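Local structure of zinc phosphodiesterase ELAC protein 1 (Homo sapiens, 3ZWF) at residues L6-A11 and V308-S313; C247-C252 and L270-T275. The protein removes 2',3'-cyclic phosphates from tRNAs during their repair and shows some zinc-dependent tRNA 3'-processing endonuclease activity. All blocks are in the same frame, centred on the assembly; numbering follows the deposited sequence.

Contact 1: residues L6-A11 and V308-S313; sequences LGTGAA and VLTHFS. With ZN (zinc ion), chain D.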
# COMPACT_ATOMS: atom_id res chain seq x y z
N LEU A 6 1.56 0.41 15.51
CA LEU A 6 1.15 1.29 14.43
C LEU A 6 -0.20 0.88 13.82
O LEU A 6 -1.02 1.74 13.44
CB LEU A 6 2.22 1.43 13.36
CG LEU A 6 3.54 2.04 13.87
CD1 LEU A 6 4.66 1.88 12.89
CD2 LEU A 6 3.39 3.51 14.30
N GLY A 7 -0.43 -0.41 13.74
CA GLY A 7 -1.67 -0.96 13.25
C GLY A 7 -2.01 -2.25 13.95
O GLY A 7 -1.16 -3.20 14.06
N THR A 8 -3.23 -2.29 14.41
CA THR A 8 -3.75 -3.31 15.32
C THR A 8 -4.95 -4.04 14.73
O THR A 8 -5.60 -4.81 15.40
CB THR A 8 -4.09 -2.71 16.66
OG1 THR A 8 -5.13 -1.70 16.55
CG2 THR A 8 -2.81 -2.07 17.30
N GLY A 9 -5.27 -3.77 13.46
CA GLY A 9 -6.40 -4.44 12.87
C GLY A 9 -6.06 -5.66 12.04
O GLY A 9 -4.93 -5.80 11.50
N ALA A 10 -7.07 -6.49 11.86
CA ALA A 10 -7.01 -7.70 11.02
C ALA A 10 -7.39 -7.46 9.58
O ALA A 10 -8.29 -6.68 9.31
CB ALA A 10 -7.92 -8.77 11.54
N ALA A 11 -6.66 -8.12 8.69
CA ALA A 11 -7.01 -8.32 7.27
C ALA A 11 -6.89 -7.12 6.31
O ALA A 11 -6.61 -7.33 5.13
CB ALA A 11 -8.39 -9.00 7.15
N VAL A 308 0.16 -9.19 24.97
CA VAL A 308 -0.52 -8.11 24.26
C VAL A 308 -1.23 -8.74 23.07
O VAL A 308 -0.61 -9.37 22.23
CB VAL A 308 0.43 -7.00 23.76
CG1 VAL A 308 -0.40 -5.85 23.08
CG2 VAL A 308 1.28 -6.48 24.88
N LEU A 309 -2.54 -8.51 22.99
CA LEU A 309 -3.37 -9.02 21.90
C LEU A 309 -3.56 -7.92 20.86
O LEU A 309 -3.66 -6.74 21.19
CB LEU A 309 -4.73 -9.46 22.44
CG LEU A 309 -4.66 -10.62 23.49
CD1 LEU A 309 -6.05 -11.04 23.85
CD2 LEU A 309 -3.88 -11.80 22.94
N THR A 310 -3.54 -8.36 19.61
CA THR A 310 -3.63 -7.44 18.48
C THR A 310 -4.26 -8.16 17.32
O THR A 310 -4.78 -9.26 17.44
CB THR A 310 -2.25 -6.82 18.17
OG1 THR A 310 -2.37 -5.70 17.30
CG2 THR A 310 -1.29 -7.87 17.58
N HIS A 311 -4.30 -7.47 16.17
CA HIS A 311 -4.90 -8.03 14.94
C HIS A 311 -6.35 -8.39 15.14
O HIS A 311 -6.79 -9.47 14.81
CB HIS A 311 -4.10 -9.25 14.43
CG HIS A 311 -4.35 -9.63 13.01
ND1 HIS A 311 -5.31 -10.56 12.63
CD2 HIS A 311 -3.67 -9.33 11.87
CE1 HIS A 311 -5.26 -10.73 11.32
NE2 HIS A 311 -4.25 -10.03 10.85
N PHE A 312 -7.11 -7.41 15.61
CA PHE A 312 -8.52 -7.55 15.84
C PHE A 312 -9.39 -7.35 14.60
O PHE A 312 -9.11 -6.50 13.78
CB PHE A 312 -8.96 -6.53 16.90
CG PHE A 312 -8.28 -6.69 18.24
CD1 PHE A 312 -8.59 -7.76 19.04
CD2 PHE A 312 -7.37 -5.74 18.70
CE1 PHE A 312 -7.95 -7.93 20.26
CE2 PHE A 312 -6.72 -5.88 19.92
CZ PHE A 312 -7.04 -6.95 20.72
N SER A 313 -10.39 -8.22 14.45
CA SER A 313 -11.37 -8.11 13.39
C SER A 313 -11.88 -6.65 13.33
O SER A 313 -12.17 -6.02 14.37
CB SER A 313 -12.54 -9.07 13.63
OG SER A 313 -13.55 -8.90 12.62
ZN ZN D . -3.44 -10.63 8.89
O HOH W 1 -0.25 -4.90 15.94
O HOH W 2 -3.03 -11.64 7.03
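The imidazole of His311 carries Ala10 on one of its faces: Ala10 CA stands 3.5 Å from the centroid of the His311 ring, close to the ring normal, in a CH-pi contact, and the Ala10 methyl covers the ND1-CE1 side of the same face. The ring of Phe312 has the Thr310 carbonyl carbon over one face, offset toward the rim. With CG of His311 anti to the backbone N (chi1 -162°), the imidazole swings past Ala10 and ends on one of the two catalytic zinc ions, His311 NE2 to zinc 2.2 Å. Both nitrogens of the ring are engaged, since ND1 is hydrogen-bonded to Thr275 OG1, which fixes the rotation of the ring. Two backbone bonds fasten the loop alongside: Phe312 N to Thr8 O at 3.0 Å, and Ala10 N to Phe312 O at 2.8 Å, the latter donor lying above the carbonyl plane. Next to them Thr310 OG1 lies 3.5 Å from Thr8 CB, the two side chains crossing at about a right angle, and a water joins Thr310 OG1 to Gly7 O. The hydroxyl of Thr8 is held by Asp351 and Arg17. Asp64, His65 and Asp251 complete the protein ligands of this zinc. The chemistry is that of a first-shell histidine in the dinuclear site of a metallo-beta-lactamase-fold RNase Z, its rotation fixed by a second-shell hydroxyl, with Ala10 packed on one face of its ring.

Contact 2: residues C247-C252 and L270-T275; sequences CILGDC and LIHEAT. With ZN (zinc ion), chain E; ZN (zinc ion), chain D.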
# COMPACT_ATOMS: atom_id res chain seq x y z
N CYS A 247 8.77 -11.34 22.13
CA CYS A 247 8.32 -12.28 21.10
C CYS A 247 7.07 -11.72 20.41
O CYS A 247 6.13 -11.31 21.06
CB CYS A 247 7.99 -13.62 21.71
SG CYS A 247 9.48 -14.39 22.39
N ILE A 248 7.12 -11.73 19.09
CA ILE A 248 6.08 -11.14 18.25
C ILE A 248 5.67 -12.21 17.26
O ILE A 248 6.51 -12.64 16.43
CB ILE A 248 6.63 -9.92 17.50
CG1 ILE A 248 7.14 -8.88 18.53
CG2 ILE A 248 5.51 -9.28 16.64
CD1 ILE A 248 7.81 -7.69 17.93
N LEU A 249 4.43 -12.68 17.35
CA LEU A 249 3.95 -13.77 16.50
C LEU A 249 3.05 -13.24 15.38
O LEU A 249 2.14 -12.45 15.65
CB LEU A 249 3.17 -14.81 17.27
CG LEU A 249 3.96 -15.83 18.10
CD1 LEU A 249 4.70 -15.16 19.24
CD2 LEU A 249 2.98 -16.90 18.59
N GLY A 250 3.31 -13.70 14.16
CA GLY A 250 2.38 -13.46 13.03
C GLY A 250 1.04 -14.16 13.21
O GLY A 250 0.81 -14.93 14.18
N ASP A 251 0.13 -13.89 12.28
CA ASP A 251 -1.18 -14.55 12.24
C ASP A 251 -0.95 -16.06 12.35
O ASP A 251 -0.07 -16.63 11.73
CB ASP A 251 -1.90 -14.34 10.93
CG ASP A 251 -2.26 -12.86 10.66
OD1 ASP A 251 -1.95 -11.97 11.46
OD2 ASP A 251 -2.84 -12.61 9.57
N CYS A 252 -1.80 -16.69 13.14
CA CYS A 252 -1.69 -18.14 13.39
C CYS A 252 -2.90 -18.67 14.16
O CYS A 252 -3.57 -17.93 14.86
CB CYS A 252 -0.42 -18.45 14.19
SG CYS A 252 -0.36 -17.87 15.86
N LEU A 270 4.92 -10.71 25.08
CA LEU A 270 4.48 -11.61 24.02
C LEU A 270 3.31 -10.94 23.27
O LEU A 270 2.29 -10.65 23.87
CB LEU A 270 4.02 -12.94 24.61
CG LEU A 270 3.33 -13.94 23.68
CD1 LEU A 270 4.23 -14.30 22.54
CD2 LEU A 270 3.00 -15.20 24.50
N ILE A 271 3.51 -10.70 21.97
CA ILE A 271 2.49 -10.09 21.07
C ILE A 271 1.88 -11.19 20.21
O ILE A 271 2.58 -11.93 19.51
CB ILE A 271 3.07 -9.01 20.20
CG1 ILE A 271 3.74 -7.93 21.06
CG2 ILE A 271 1.96 -8.44 19.21
CD1 ILE A 271 4.36 -6.84 20.21
N HIS A 272 0.57 -11.35 20.36
CA HIS A 272 -0.16 -12.45 19.74
C HIS A 272 -1.46 -11.91 19.12
O HIS A 272 -2.11 -11.04 19.68
CB HIS A 272 -0.49 -13.52 20.81
CG HIS A 272 -0.81 -14.87 20.26
ND1 HIS A 272 -1.96 -15.13 19.53
CD2 HIS A 272 -0.17 -16.06 20.41
CE1 HIS A 272 -1.95 -16.42 19.19
NE2 HIS A 272 -0.89 -17.00 19.71
N GLU A 273 -1.85 -12.48 17.99
CA GLU A 273 -3.17 -12.14 17.45
C GLU A 273 -4.36 -12.70 18.25
O GLU A 273 -4.29 -13.71 18.94
CB GLU A 273 -3.33 -12.61 16.02
CG GLU A 273 -3.37 -14.11 15.84
CD GLU A 273 -4.40 -14.47 14.79
OE1 GLU A 273 -5.62 -14.31 15.07
OE2 GLU A 273 -4.00 -14.82 13.67
N ALA A 274 -5.46 -11.99 18.19
CA ALA A 274 -6.75 -12.51 18.63
C ALA A 274 -7.83 -11.95 17.71
O ALA A 274 -8.55 -11.03 18.08
CB ALA A 274 -7.05 -12.15 20.08
N THR A 275 -7.87 -12.51 16.51
CA THR A 275 -8.71 -11.96 15.44
C THR A 275 -10.19 -11.93 15.79
O THR A 275 -10.89 -10.92 15.57
CB THR A 275 -8.47 -12.66 14.07
OG1 THR A 275 -7.08 -12.56 13.71
CG2 THR A 275 -9.36 -12.02 13.01
ZN ZN E . -2.81 -13.65 7.43
ZN ZN D . -3.44 -10.63 8.89
O HOH W 3 -0.12 -14.35 16.72
O HOH W 2 -3.03 -11.64 7.03
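The first torsions of Glu273 and Asp251 bring Glu273 OE2 against the Asp251 backbone at CA. CG of Glu273 lies between its backbone N and carbonyl carbon (chi1 68°), and a bend at chi2 carries the carboxylate across to the turn after strand 245-249; CG of Asp251 sits beside its backbone N (chi1 -64°), which directs OD2 to the metals. Glu273 OE2 accepts the Cys252 N-H at 2.9 Å, on the anti side and tilted out of the carboxylate plane, while OE1 takes both the hydroxyl and the N-H of Thr275 from one face. OE2 also bonds His289, and OE1 the backbone N of Ser290, so a buried carboxylate is gripped at both oxygens. Asp251 OD2, the bridging ligand of the dinuclear metallo-beta-lactamase-type site, lies 2.2 Å from the zinc that His311 binds and 2.4 Å from the other; its OD1 lies 4.1 Å from Glu273 OE2, the carboxylate planes 74° apart, and the metals probably offset this pairing of like charges. A water spans Gly250 O and Glu273 N where the strands part.

Earlier the strands run parallel, Cys247 beside Leu270 and Ile248 beside Ile271: Ile271 N bonds Cys247 O in a nearly straight line at 2.8 Å, and Leu249 N bonds Ile271 O. Ile248 and Ile271 lie side by side on one face, while on the other Leu249 CD1 presses on Leu270 CD1 at 3.4 Å, and Leu249 CD2 approaches the His272 ring. Helix 292-301 covers that second face through Phe298, with Phe176 and Leu178 of strand 171-179 touching Leu249; strands 184-191 and 306-310 flank the pair.

Overall arrangement
Contacts 1 and 2 illustrate how a metallo-beta-lactamase fold gathers metal ligands at strand ends. They share one sheet, in which strand 306-310 neighbours strand 269-273, and contact 2 is nested in the chain loop that contact 1 closes. Contact 2 is wholly buried and pairs two sheet strands through regular backbone bonds and aliphatic side chains before turning polar at its metal end. Contact 1, partly buried, joins a loop following a strand of the other sheet to a strand end, with a single bridge and one ring contact. Asp251 and His311 share a zinc ion, and Thr275 of contact 2 links His311 to Glu273, so the second shell passes from one contact to the other.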